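PDB 2Z1Q: acyl-CoA dehydrogenase, which probably oxidises acyl-CoA thioesters to 2,3-dehydroacyl-CoA, using bound FAD as cofactor and passing the electrons on to an acceptor. Local coordinates for residues B[195-198]-B[202-205]; B[371-376]-B[380-385]. One frame throughout, in Å; residues are numbered along the deposited sequence.

Contact 1. Residues B[195-198]-B[202-205]; sequences AKVD and FTAF
Ala195 and Thr203 face each other as an antiparallel hydrogen-bonded pair, joined by two backbone bonds. Ala195 N donates to Thr203 O at 2.8 Å, almost straight at 170°, and Thr203 N returns a bond to Ala195 O at 2.6 Å. Next to them Lys196 and Phe202 form a non-hydrogen-bonded pair with their CA atoms 4.2 Å apart, and here the side chains make the contact. The extended aliphatic chain of Lys196 runs past Phe202: Lys196 CG lies 3.6 Å from Phe202 CA, and Lys196 CE reaches the edge of the ring at Phe202 CD2, 3.8 Å away. Its ammonium group ends on the carbonyl of Leu158.

Apolar contacts fill the other face of the hairpin. Phe205 CG is anti to the carbonyl carbon (chi1 -59°), which turns the ring toward Ala195 and Val197 of the first strand. Phe205 CE1 sits 4.0 Å from Ala195 CB, and Val197 CG2 meets the ring at its edge, 4.2 Å from Phe205 CZ. The same methyl also touches Thr203 OG1, a hydroxyl hydrogen-bonded to His201 O and Gly250 N.

The two segments belong to the hairpin of strands 190-197 and 201-208 in the middle-domain sheet. Strand 163-166 flanks its first arm and strand 245-246 its second, while Phe202 packs on Leu148 and Leu158.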
# COMPACT_ATOMS: atom_id res chain seq x y z
N ALA B 195 -27.81 -17.29 -13.32
CA ALA B 195 -28.36 -16.87 -14.61
C ALA B 195 -29.80 -16.42 -14.44
O ALA B 195 -30.43 -16.70 -13.42
CB ALA B 195 -28.28 -18.00 -15.62
N LYS B 196 -30.32 -15.74 -15.45
CA LYS B 196 -31.69 -15.28 -15.38
C LYS B 196 -32.55 -16.02 -16.40
O LYS B 196 -32.19 -16.11 -17.58
CB LYS B 196 -31.75 -13.78 -15.62
CG LYS B 196 -31.08 -12.97 -14.53
CD LYS B 196 -31.02 -11.50 -14.92
CE LYS B 196 -30.43 -10.65 -13.80
NZ LYS B 196 -30.25 -9.24 -14.23
N VAL B 197 -33.66 -16.57 -15.93
CA VAL B 197 -34.57 -17.29 -16.82
C VAL B 197 -35.29 -16.25 -17.67
O VAL B 197 -35.94 -15.35 -17.14
CB VAL B 197 -35.60 -18.12 -16.01
CG1 VAL B 197 -36.51 -18.88 -16.95
CG2 VAL B 197 -34.87 -19.08 -15.08
N ASP B 198 -35.16 -16.38 -18.99
CA ASP B 198 -35.78 -15.44 -19.92
C ASP B 198 -35.20 -14.06 -19.66
O ASP B 198 -35.84 -13.04 -19.94
CB ASP B 198 -37.30 -15.40 -19.73
CG ASP B 198 -37.95 -16.76 -19.94
OD1 ASP B 198 -39.18 -16.87 -19.72
OD2 ASP B 198 -37.24 -17.72 -20.31
N PHE B 202 -33.28 -13.88 -11.81
CA PHE B 202 -31.98 -14.25 -11.28
C PHE B 202 -32.13 -15.58 -10.54
O PHE B 202 -32.82 -15.65 -9.52
CB PHE B 202 -31.49 -13.15 -10.33
CG PHE B 202 -30.02 -13.21 -10.02
CD1 PHE B 202 -29.57 -13.59 -8.76
CD2 PHE B 202 -29.09 -12.86 -10.99
CE1 PHE B 202 -28.21 -13.61 -8.47
CE2 PHE B 202 -27.72 -12.88 -10.71
CZ PHE B 202 -27.28 -13.26 -9.45
N THR B 203 -31.47 -16.61 -11.05
CA THR B 203 -31.54 -17.95 -10.47
C THR B 203 -30.18 -18.66 -10.41
O THR B 203 -29.31 -18.44 -11.26
CB THR B 203 -32.51 -18.83 -11.32
OG1 THR B 203 -33.74 -18.11 -11.54
CG2 THR B 203 -32.82 -20.14 -10.61
N ALA B 204 -30.00 -19.51 -9.40
CA ALA B 204 -28.76 -20.26 -9.25
C ALA B 204 -28.96 -21.67 -9.79
O ALA B 204 -30.03 -22.24 -9.63
CB ALA B 204 -28.35 -20.31 -7.79
N PHE B 205 -27.92 -22.22 -10.42
CA PHE B 205 -27.97 -23.57 -10.99
C PHE B 205 -26.75 -24.42 -10.63
O PHE B 205 -25.63 -23.91 -10.53
CB PHE B 205 -28.06 -23.51 -12.53
CG PHE B 205 -29.26 -22.78 -13.05
CD1 PHE B 205 -29.30 -21.38 -13.06
CD2 PHE B 205 -30.35 -23.48 -13.55
CE1 PHE B 205 -30.40 -20.70 -13.56
CE2 PHE B 205 -31.46 -22.80 -14.05
CZ PHE B 205 -31.48 -21.42 -14.05

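Contact 2. Residues B[371-376]-B[380-385]. With FAD (flavin-adenine dinucleotide), chain C.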
# COMPACT_ATOMS: atom_id res chain seq x y z
N GLN B 371 8.85 -2.88 4.09
CA GLN B 371 9.78 -1.80 4.43
C GLN B 371 10.89 -2.26 5.37
O GLN B 371 12.05 -1.94 5.16
CB GLN B 371 9.01 -0.61 5.03
CG GLN B 371 9.82 0.69 5.02
CD GLN B 371 10.12 1.21 3.61
OE1 GLN B 371 10.92 2.11 3.45
NE2 GLN B 371 9.47 0.64 2.60
N ILE B 372 10.52 -3.01 6.40
CA ILE B 372 11.47 -3.54 7.38
C ILE B 372 12.59 -4.35 6.70
O ILE B 372 13.74 -4.27 7.12
CB ILE B 372 10.68 -4.41 8.43
CG1 ILE B 372 9.88 -3.48 9.35
CG2 ILE B 372 11.62 -5.25 9.28
CD1 ILE B 372 9.01 -4.22 10.33
N HIS B 373 12.27 -5.08 5.63
CA HIS B 373 13.27 -5.89 4.90
C HIS B 373 14.07 -5.13 3.86
O HIS B 373 14.89 -5.72 3.14
CB HIS B 373 12.62 -7.07 4.17
CG HIS B 373 12.01 -8.08 5.08
ND1 HIS B 373 10.91 -7.80 5.86
CD2 HIS B 373 12.32 -9.38 5.32
CE1 HIS B 373 10.56 -8.88 6.53
NE2 HIS B 373 11.40 -9.86 6.22
N GLY B 374 13.82 -3.83 3.75
CA GLY B 374 14.52 -3.03 2.76
C GLY B 374 14.42 -3.59 1.36
O GLY B 374 13.33 -3.99 0.92
N GLY B 375 15.55 -3.64 0.65
CA GLY B 375 15.54 -4.16 -0.70
C GLY B 375 15.05 -5.59 -0.78
O GLY B 375 14.27 -5.96 -1.68
N TYR B 376 15.47 -6.42 0.17
CA TYR B 376 15.07 -7.81 0.19
C TYR B 376 13.57 -8.02 0.25
O TYR B 376 13.08 -9.09 -0.12
CB TYR B 376 15.75 -8.53 1.35
CG TYR B 376 17.25 -8.35 1.33
CD1 TYR B 376 17.83 -7.23 1.91
CD2 TYR B 376 18.07 -9.28 0.69
CE1 TYR B 376 19.21 -7.03 1.86
CE2 TYR B 376 19.45 -9.09 0.63
CZ TYR B 376 20.01 -7.96 1.21
OH TYR B 376 21.38 -7.77 1.12
N GLN B 380 11.74 -11.85 -4.70
CA GLN B 380 10.88 -13.03 -4.69
C GLN B 380 11.43 -14.14 -3.80
O GLN B 380 10.72 -15.11 -3.54
CB GLN B 380 10.65 -13.59 -6.11
CG GLN B 380 10.07 -12.58 -7.09
CD GLN B 380 9.55 -13.21 -8.39
OE1 GLN B 380 9.37 -12.52 -9.39
NE2 GLN B 380 9.28 -14.52 -8.36
N GLU B 381 12.67 -14.01 -3.35
CA GLU B 381 13.27 -15.03 -2.49
C GLU B 381 12.80 -14.92 -1.04
O GLU B 381 12.96 -15.84 -0.25
CB GLU B 381 14.80 -14.93 -2.50
CG GLU B 381 15.46 -15.44 -3.77
CD GLU B 381 16.98 -15.27 -3.73
OE1 GLU B 381 17.60 -15.66 -2.71
OE2 GLU B 381 17.55 -14.77 -4.72
N TYR B 382 12.22 -13.77 -0.69
CA TYR B 382 11.73 -13.57 0.67
C TYR B 382 10.21 -13.63 0.67
O TYR B 382 9.55 -12.93 -0.10
CB TYR B 382 12.22 -12.22 1.20
CG TYR B 382 13.70 -12.21 1.50
CD1 TYR B 382 14.17 -12.28 2.81
CD2 TYR B 382 14.62 -12.13 0.47
CE1 TYR B 382 15.54 -12.29 3.08
CE2 TYR B 382 15.99 -12.14 0.72
CZ TYR B 382 16.45 -12.21 2.02
OH TYR B 382 17.81 -12.18 2.24
N PRO B 383 9.63 -14.45 1.56
CA PRO B 383 8.17 -14.61 1.66
C PRO B 383 7.39 -13.30 1.86
O PRO B 383 6.23 -13.21 1.45
CB PRO B 383 8.01 -15.54 2.86
CG PRO B 383 9.28 -16.31 2.88
CD PRO B 383 10.31 -15.26 2.58
N ILE B 384 8.02 -12.31 2.47
CA ILE B 384 7.33 -11.04 2.71
C ILE B 384 6.92 -10.39 1.40
O ILE B 384 5.94 -9.66 1.34
CB ILE B 384 8.21 -10.04 3.55
CG1 ILE B 384 7.34 -8.86 4.04
CG2 ILE B 384 9.38 -9.49 2.71
CD1 ILE B 384 6.12 -9.28 4.87
N GLU B 385 7.66 -10.70 0.34
CA GLU B 385 7.39 -10.17 -1.00
C GLU B 385 6.07 -10.75 -1.54
O GLU B 385 5.21 -10.01 -2.04
CB GLU B 385 8.58 -10.51 -1.90
CG GLU B 385 8.61 -9.87 -3.27
CD GLU B 385 7.75 -10.60 -4.26
OE1 GLU B 385 7.55 -11.83 -4.09
OE2 GLU B 385 7.28 -9.96 -5.22
PA FAD C . 17.87 -3.37 5.24
O1A FAD C . 17.08 -3.79 4.11
O2A FAD C . 19.41 -3.75 5.43
O5B FAD C . 17.35 -2.09 6.02
C5B FAD C . 16.25 -2.42 6.85
C4B FAD C . 16.07 -1.15 7.60
O4B FAD C . 16.59 0.08 7.23
C3B FAD C . 14.74 -0.87 8.43
O3B FAD C . 14.80 -1.55 9.70
C2B FAD C . 14.96 0.69 8.47
O2B FAD C . 14.33 1.38 9.56
C1B FAD C . 16.42 0.48 8.54
N9A FAD C . 17.33 1.48 9.05
C8A FAD C . 18.65 1.49 8.67
N7A FAD C . 19.29 2.43 9.27
C5A FAD C . 18.43 3.11 10.06
C6A FAD C . 18.54 4.23 10.93
N6A FAD C . 19.76 4.85 11.08
N1A FAD C . 17.42 4.66 11.58
C2A FAD C . 16.25 4.04 11.45
N3A FAD C . 16.12 3.00 10.66
C4A FAD C . 17.16 2.49 9.93
N1 FAD C . 22.44 -0.47 -5.04
C2 FAD C . 23.46 0.07 -5.71
O2 FAD C . 24.50 0.31 -5.11
N3 FAD C . 23.40 0.36 -7.05
C4 FAD C . 22.27 0.10 -7.80
O4 FAD C . 22.22 0.34 -8.99
C4X FAD C . 21.12 -0.52 -7.11
N5 FAD C . 19.98 -0.85 -7.74
C5X FAD C . 18.96 -1.46 -7.09
C6 FAD C . 17.76 -1.87 -7.80
C7 FAD C . 16.74 -2.54 -7.11
C7M FAD C . 15.52 -2.98 -7.88
C8 FAD C . 16.85 -2.80 -5.71
C8M FAD C . 15.76 -3.53 -4.95
C9 FAD C . 17.99 -2.41 -5.01
C9A FAD C . 19.06 -1.72 -5.68
N10 FAD C . 20.24 -1.37 -4.98
C10 FAD C . 21.28 -0.78 -5.63
C1' FAD C . 20.26 -1.70 -3.56
C2' FAD C . 19.97 -0.56 -2.58
O2' FAD C . 21.00 0.44 -2.61
C3' FAD C . 19.93 -1.29 -1.30
O3' FAD C . 18.84 -2.25 -1.38
C4' FAD C . 19.66 -0.44 -0.10
O4' FAD C . 20.67 0.56 0.11
C5' FAD C . 19.61 -1.50 0.95
O5' FAD C . 19.29 -1.08 2.19
P FAD C . 19.09 -2.52 2.89
O1P FAD C . 18.15 -3.32 2.08
O2P FAD C . 20.53 -3.30 2.98
O3P FAD C . 18.46 -2.12 4.34
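Tyr382 lays one face of its ring against the CB of Tyr376, which stands 3.8 Å from the ring centroid and 15° off the normal, a CH-pi contact offset toward the rim. The two tyrosines run side by side in the same direction, yet their rings are inclined at 64° with centroids 5.4 Å apart. They touch most closely where Tyr382 OH comes within 3.3 Å of Tyr376 CD2. With CG anti to the carbonyl carbon (chi1 -71°), the Tyr382 ring is carried back over the turn, so that its CD2 also lies 3.5 Å from Tyr376 O. An alanine in place of Tyr382 would remove the ring over Tyr376 CB and CD2 and would probably open a gap on that side of the FAD-facing tyrosine.

The second pairing is between His373 and Ile384. Ile384 CG2 sits over one face of the His373 imidazole, almost exactly above its centre, 3.8 Å from the ring centroid, in another CH-pi contact. Bonding of His373 ND1 to Gly369 O, one turn back in the helix, fixes the ring's rotation, and Tyr285 stacks on it too.

Between His373 and Tyr376 the chain turns to FAD. Gly374, just past helix 348-372, has positive phi and passes so close to the pyrophosphate that a CB would collide with O1A. Gly375 N then donates to FAD O1P at 3.0 Å. Tyr376 faces the second subunit as well, its ring edge-to-face with Trp181 of that chain. Arg289 and residues of the second subunit, including Thr149 and Ser183, add further bonds to the cofactor. The glycine-containing turn between helices 348-372 and 383-392 is thus part of the intersubunit FAD site of the acyl-CoA dehydrogenase fold.

Contact 1 precedes contact 2 in the sequence, and the two share no helix or strand: residues 195-205 belong to the beta-sheet middle domain, residues 371-385 to the helical C-terminal domain. Their centres lie 46 Å apart, with nearest atoms about 33 Å from each other, so neither touches the other. Both relate to FAD, but unequally. Contact 2 meets the pyrophosphate directly, whereas contact 1 does not touch FAD; its Phe202 packs on Leu148, a residue that binds FAD, and the Phe202 side chain is about 9 Å from a cofactor. Since the FAD at contact 2 is also bound by middle-domain residues of the second subunit, the dimer brings the two kinds of domain together around each cofactor.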